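Local coordinates for secreted protein (Streptomyces lividans TK24, PDB 5LXZ) that is probably a secreted copper-radical oxidase of the AA5 family, related to galactose oxidase, at residues L301-N306 / G575-Q580; T354-P359 / D553-A558. The protein carries 1 engineered substitution. All blocks are in the same frame, centred on the assembly; numbering follows the deposited sequence.

Contact 1: residues L301-N306 / G575-Q580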
loop_
_atom_site.group_PDB
_atom_site.type_symbol
_atom_site.label_atom_id
_atom_site.label_comp_id
_atom_site.label_asym_id
_atom_site.label_seq_id
_atom_site.Cartn_x
_atom_site.Cartn_y
_atom_site.Cartn_z
ATOM N N LEU A 301 5.391 -3.024 -5.922
ATOM C CA LEU A 301 6.358 -2.915 -7.013
ATOM C C LEU A 301 7.631 -2.245 -6.492
ATOM O O LEU A 301 7.593 -1.077 -6.112
ATOM C CB LEU A 301 5.792 -2.072 -8.142
ATOM C CG LEU A 301 4.510 -2.593 -8.779
ATOM C CD1 LEU A 301 4.001 -1.595 -9.821
ATOM C CD2 LEU A 301 4.717 -3.942 -9.445
ATOM N N PHE A 302 8.736 -2.960 -6.563
ATOM C CA PHE A 302 10.003 -2.475 -5.991
ATOM C C PHE A 302 11.075 -2.409 -7.064
ATOM O O PHE A 302 11.230 -3.342 -7.853
ATOM C CB PHE A 302 10.485 -3.437 -4.919
ATOM C CG PHE A 302 9.653 -3.416 -3.650
ATOM C CD1 PHE A 302 8.485 -4.117 -3.556
ATOM C CD2 PHE A 302 10.058 -2.675 -2.563
ATOM C CE1 PHE A 302 7.728 -4.064 -2.395
ATOM C CE2 PHE A 302 9.329 -2.641 -1.406
ATOM C CZ PHE A 302 8.143 -3.313 -1.336
ATOM N N LEU A 303 11.907 -1.370 -7.004
ATOM C CA LEU A 303 13.034 -1.284 -7.917
ATOM C C LEU A 303 14.154 -2.214 -7.495
ATOM O O LEU A 303 14.684 -2.118 -6.372
ATOM C CB LEU A 303 13.543 0.157 -7.963
ATOM C CG LEU A 303 14.683 0.431 -8.934
ATOM C CD1 LEU A 303 14.254 0.259 -10.379
ATOM C CD2 LEU A 303 15.113 1.883 -8.698
ATOM N N MET A 304 14.607 -3.032 -8.449
ATOM C CA MET A 304 15.688 -3.980 -8.277
ATOM C C MET A 304 17.026 -3.353 -8.726
ATOM O O MET A 304 17.058 -2.372 -9.486
ATOM C CB MET A 304 15.423 -5.208 -9.130
ATOM C CG MET A 304 14.111 -5.892 -8.800
ATOM S SD MET A 304 13.609 -7.108 -10.057
ATOM C CE MET A 304 15.107 -8.082 -10.333
ATOM N N GLN A 305 18.107 -3.981 -8.333
ATOM C CA GLN A 305 19.437 -3.444 -8.680
ATOM C C GLN A 305 19.740 -3.442 -10.143
ATOM O O GLN A 305 20.571 -2.641 -10.573
ATOM C CB GLN A 305 20.511 -4.207 -7.918
ATOM C CG GLN A 305 20.527 -3.749 -6.489
ATOM C CD GLN A 305 21.464 -4.559 -5.635
ATOM O OE1 GLN A 305 22.581 -4.880 -6.036
ATOM N NE2 GLN A 305 21.003 -4.941 -4.475
ATOM N N ASN A 306 19.083 -4.311 -10.927
ATOM C CA ASN A 306 19.241 -4.265 -12.379
ATOM C C ASN A 306 18.299 -3.292 -13.101
ATOM O O ASN A 306 18.227 -3.290 -14.315
ATOM C CB ASN A 306 19.158 -5.677 -12.955
ATOM C CG ASN A 306 17.778 -6.287 -12.836
ATOM O OD1 ASN A 306 16.831 -5.662 -12.327
ATOM N ND2 ASN A 306 17.669 -7.536 -13.257
ATOM N N GLY A 575 25.234 2.897 -7.049
ATOM C CA GLY A 575 24.125 2.354 -7.817
ATOM C C GLY A 575 22.811 3.041 -7.457
ATOM O O GLY A 575 22.316 2.865 -6.357
ATOM N N LYS A 576 22.280 3.859 -8.355
ATOM C CA LYS A 576 21.014 4.542 -8.185
ATOM C C LYS A 576 19.813 3.597 -8.106
ATOM O O LYS A 576 18.772 3.985 -7.616
ATOM C CB LYS A 576 20.862 5.529 -9.356
ATOM C CG LYS A 576 19.710 6.503 -9.281
ATOM C CD LYS A 576 19.805 7.541 -10.436
ATOM C CE LYS A 576 18.538 8.331 -10.607
ATOM N NZ LYS A 576 18.316 9.264 -9.496
ATOM N N ASN A 577 19.970 2.382 -8.584
ATOM C CA ASN A 577 18.897 1.406 -8.422
ATOM C C ASN A 577 18.832 0.871 -7.006
ATOM O O ASN A 577 17.816 0.292 -6.645
ATOM C CB ASN A 577 19.032 0.247 -9.381
ATOM C CG ASN A 577 18.912 0.640 -10.843
ATOM O OD1 ASN A 577 18.321 1.661 -11.157
ATOM N ND2 ASN A 577 19.499 -0.151 -11.729
ATOM N N LEU A 578 19.914 0.937 -6.248
ATOM C CA LEU A 578 19.978 0.528 -4.884
ATOM C C LEU A 578 19.715 1.715 -3.959
ATOM O O LEU A 578 18.828 1.680 -3.102
ATOM C CB LEU A 578 21.374 -0.070 -4.597
ATOM C CG LEU A 578 21.670 -0.439 -3.137
ATOM C CD1 LEU A 578 20.692 -1.498 -2.607
ATOM C CD2 LEU A 578 23.131 -0.824 -2.978
ATOM N N VAL A 579 20.560 2.732 -4.056
ATOM C CA VAL A 579 20.476 3.926 -3.247
ATOM C C VAL A 579 19.753 4.964 -4.088
ATOM O O VAL A 579 20.367 5.762 -4.776
ATOM C CB VAL A 579 21.847 4.445 -2.803
ATOM C CG1 VAL A 579 21.651 5.522 -1.782
ATOM C CG2 VAL A 579 22.703 3.314 -2.238
ATOM N N GLN A 580 18.427 4.897 -4.100
ATOM C CA GLN A 580 17.605 5.873 -4.844
ATOM C C GLN A 580 17.946 7.276 -4.294
ATOM O O GLN A 580 18.140 7.435 -3.081
ATOM C CB GLN A 580 16.117 5.525 -4.650
ATOM C CG GLN A 580 15.775 4.154 -5.240
ATOM C CD GLN A 580 14.437 3.584 -4.757
ATOM O OE1 GLN A 580 14.111 3.629 -3.572
ATOM N NE2 GLN A 580 13.643 3.073 -5.690
HETATM O O HOH W 1 17.253 -2.135 -5.475
HETATM O O HOH W 2 10.879 1.824 -6.548
HETATM O O HOH W 3 20.641 -1.234 -14.654
#

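Contact 2: residues T354-P359 / D553-A558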
loop_
_atom_site.group_PDB
_atom_site.type_symbol
_atom_site.label_atom_id
_atom_site.label_comp_id
_atom_site.label_asym_id
_atom_site.label_seq_id
_atom_site.Cartn_x
_atom_site.Cartn_y
_atom_site.Cartn_z
ATOM N N THR A 354 4.733 -6.632 2.029
ATOM C CA THR A 354 5.951 -6.958 1.325
ATOM C C THR A 354 7.051 -6.078 1.878
ATOM O O THR A 354 6.837 -4.864 2.003
ATOM C CB THR A 354 5.857 -6.649 -0.168
ATOM O OG1 THR A 354 4.674 -7.239 -0.721
ATOM C CG2 THR A 354 7.070 -7.159 -0.897
ATOM N N VAL A 355 8.208 -6.672 2.126
ATOM C CA VAL A 355 9.390 -5.940 2.598
ATOM C C VAL A 355 10.592 -6.380 1.823
ATOM O O VAL A 355 10.802 -7.593 1.639
ATOM C CB VAL A 355 9.632 -6.214 4.114
ATOM C CG1 VAL A 355 10.862 -5.521 4.609
ATOM C CG2 VAL A 355 8.457 -5.719 4.935
ATOM N N LEU A 356 11.400 -5.399 1.416
ATOM C CA LEU A 356 12.758 -5.643 0.931
ATOM C C LEU A 356 13.608 -5.790 2.188
ATOM O O LEU A 356 13.773 -4.819 2.926
ATOM C CB LEU A 356 13.221 -4.520 0.028
ATOM C CG LEU A 356 14.676 -4.545 -0.416
ATOM C CD1 LEU A 356 15.111 -5.878 -0.970
ATOM C CD2 LEU A 356 14.866 -3.458 -1.442
ATOM N N LEU A 357 13.999 -7.013 2.511
ATOM C CA LEU A 357 14.674 -7.268 3.768
ATOM C C LEU A 357 15.984 -6.539 3.882
ATOM O O LEU A 357 16.653 -6.294 2.885
ATOM C CB LEU A 357 14.927 -8.756 3.969
ATOM C CG LEU A 357 13.679 -9.622 4.051
ATOM C CD1 LEU A 357 14.091 -11.094 4.026
ATOM C CD2 LEU A 357 12.878 -9.325 5.303
ATOM N N PRO A 358 16.364 -6.194 5.122
ATOM C CA PRO A 358 17.641 -5.549 5.351
ATOM C C PRO A 358 18.769 -6.581 5.313
ATOM O O PRO A 358 18.564 -7.691 5.822
ATOM C CB PRO A 358 17.464 -4.935 6.744
ATOM C CG PRO A 358 16.469 -5.748 7.426
ATOM C CD PRO A 358 15.571 -6.324 6.360
ATOM N N PRO A 359 19.943 -6.302 4.725
ATOM C CA PRO A 359 20.225 -5.121 3.932
ATOM C C PRO A 359 19.717 -5.262 2.516
ATOM O O PRO A 359 19.735 -6.352 1.944
ATOM C CB PRO A 359 21.752 -5.063 3.940
ATOM C CG PRO A 359 22.158 -6.502 3.976
ATOM C CD PRO A 359 21.112 -7.217 4.799
ATOM N N ASP A 553 8.619 2.412 -0.347
ATOM C CA ASP A 553 9.694 3.354 -0.025
ATOM C C ASP A 553 10.712 2.738 0.905
ATOM O O ASP A 553 11.920 2.899 0.696
ATOM C CB ASP A 553 9.132 4.621 0.629
ATOM C CG ASP A 553 8.534 5.586 -0.381
ATOM O OD1 ASP A 553 7.583 5.212 -1.108
ATOM O OD2 ASP A 553 9.003 6.748 -0.428
ATOM N N GLN A 554 10.290 2.051 1.969
ATOM C CA GLN A 554 11.268 1.663 2.961
ATOM C C GLN A 554 12.263 0.635 2.389
ATOM O O GLN A 554 11.902 -0.253 1.666
ATOM C CB GLN A 554 10.675 1.202 4.312
ATOM C CG GLN A 554 10.011 -0.125 4.182
ATOM C CD GLN A 554 9.485 -0.702 5.485
ATOM O OE1 GLN A 554 10.014 -0.504 6.565
ATOM N NE2 GLN A 554 8.446 -1.476 5.358
ATOM N N ARG A 555 13.529 0.829 2.758
ATOM C CA ARG A 555 14.611 -0.097 2.433
ATOM C C ARG A 555 15.750 0.334 3.324
ATOM O O ARG A 555 15.852 1.536 3.660
ATOM C CB ARG A 555 15.027 -0.038 0.948
ATOM C CG ARG A 555 15.269 1.363 0.387
ATOM C CD ARG A 555 15.773 1.343 -1.041
ATOM N NE ARG A 555 14.816 0.657 -1.938
ATOM C CZ ARG A 555 15.135 0.084 -3.089
ATOM N NH1 ARG A 555 16.380 0.097 -3.518
ATOM N NH2 ARG A 555 14.197 -0.517 -3.826
ATOM N N SER A 556 16.572 -0.616 3.712
ATOM C CA SER A 556 17.708 -0.318 4.579
ATOM C C SER A 556 18.972 -0.785 3.901
ATOM O O SER A 556 19.115 -1.952 3.579
ATOM C CB SER A 556 17.522 -1.064 5.867
ATOM O OG SER A 556 18.676 -0.857 6.691
ATOM N N ILE A 557 19.885 0.133 3.671
ATOM C CA ILE A 557 21.086 -0.085 2.875
ATOM C C ILE A 557 22.280 -0.114 3.809
ATOM O O ILE A 557 22.475 0.793 4.605
ATOM C CB ILE A 557 21.229 1.040 1.856
ATOM C CG1 ILE A 557 20.002 1.020 0.918
ATOM C CG2 ILE A 557 22.538 0.911 1.077
ATOM C CD1 ILE A 557 19.687 2.367 0.352
ATOM N N ALA A 558 23.080 -1.176 3.730
ATOM C CA ALA A 558 24.315 -1.186 4.557
ATOM C C ALA A 558 25.369 -0.241 4.050
ATOM O O ALA A 558 25.606 -0.204 2.852
ATOM C CB ALA A 558 24.880 -2.598 4.550
HETATM O O HOH W 4 7.990 -2.417 2.576
HETATM O O HOH W 5 10.667 -2.779 2.102
HETATM O O HOH W 6 16.033 -3.280 2.950
#

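Contact 1: residues L301-N306 / G575-Q580
Asn577, on a loop of the galactose oxidase-like early set domain, points its amide at the backbone where the first strand of a Kelch propeller blade (301-303) turns off. Its ND2 donates to Gln305 O over 2.9 Å in a nearly straight bond (168° at the hydrogen). Gln305 O lies in the amide plane of Asn577, whereas ND2 stands well above the carbonyl plane, 63° out of it. CG anti to the carbonyl carbon (chi1 -64°) turns the amide toward Gln305 O. The backbone itself sets CB of Asn577 3.3 Å from Met304 O. With only an alanine methyl here, Gln305 O is likely to lose its amide partner, and a gap to open beside 304-306. On one flank Leu303 and Gln580 slide past each other in opposite directions, with Leu303 CD2 3.6 Å from Gln580 NE2; the same methyl also touches the backbone oxygen of Asn577. On another, Gln305 and Leu578 lie side by side and point the same way, Leu578 CD1 against Gln305 NE2, whose hydrogen bond goes to Gln361 O. Gln580 NE2 gives a hydrogen to a water that Leu303 N also reaches, weakly. A second water donates both ways across the junction, to Leu303 O at 2.7 Å and to Asn577 O at 2.8 Å.

Contact 2: residues T354-P359 / D553-A558
Leu356 lays its CD2 methyl over one face of the Arg555 guanidinium, offset toward the rim, with CD2 3.8 Å from NH2. With CG anti to the backbone N (chi1 173°), the isobutyl group of the leucine is directed toward that face, and the two side chains meet at a slant. The buried guanidinium finds backbone acceptors nearby: NH1 donates to Leu578 O and NH2 to Leu303 O. Further along, apolar carbons meet at van der Waals distance. Pro358 CB rests on Ser556 CB at 4.0 Å, and Pro359, after a cis peptide bond, sets its CB against the Ala558 methyl. Pro359 CA also makes a CA-H...O contact of 3.4 Å with Ser556 O. These segments run nearly the same way, 17° apart, and join a four-stranded blade of the Kelch propeller, through its first strand 353-356, to strand 556-564 of the early set domain; His548, a ligand of one copper, lies a few residues before 553-558. Within these two segments no direct hydrogen bond crosses; two waters link backbone to backbone and a third links Thr354 O to the Gln554 side chain. One takes a hydrogen from Leu356 N and gives one to Gln554 O, both at 2.8 Å. Another joins Leu356 O to Ser556 N. The third donates to Thr354 O and accepts from Gln554 NE2 at 3.0 Å. Gln554 also reaches the next blade, its OE1 accepting from Ile412 N and its NE2 donating to Ala410 O.

Both contacts join the Kelch propeller to the early set domain, and each uses the first strand of a different blade, 301-303 in contact 1 and 353-356 in contact 2. Contact 2 is buried, and between its segments only waters carry the polar links, apart from a CA-H...O contact. Contact 1 is only partly buried, and it adds a direct amide-to-backbone bond to its water bridges. Their centres lie 11 Å apart, and Arg555 ties them together: it belongs to contact 2, yet its guanidinium takes one backbone acceptor from each segment of contact 1. Gln361 likewise links both, through Gln305 NE2 and Ala558 O.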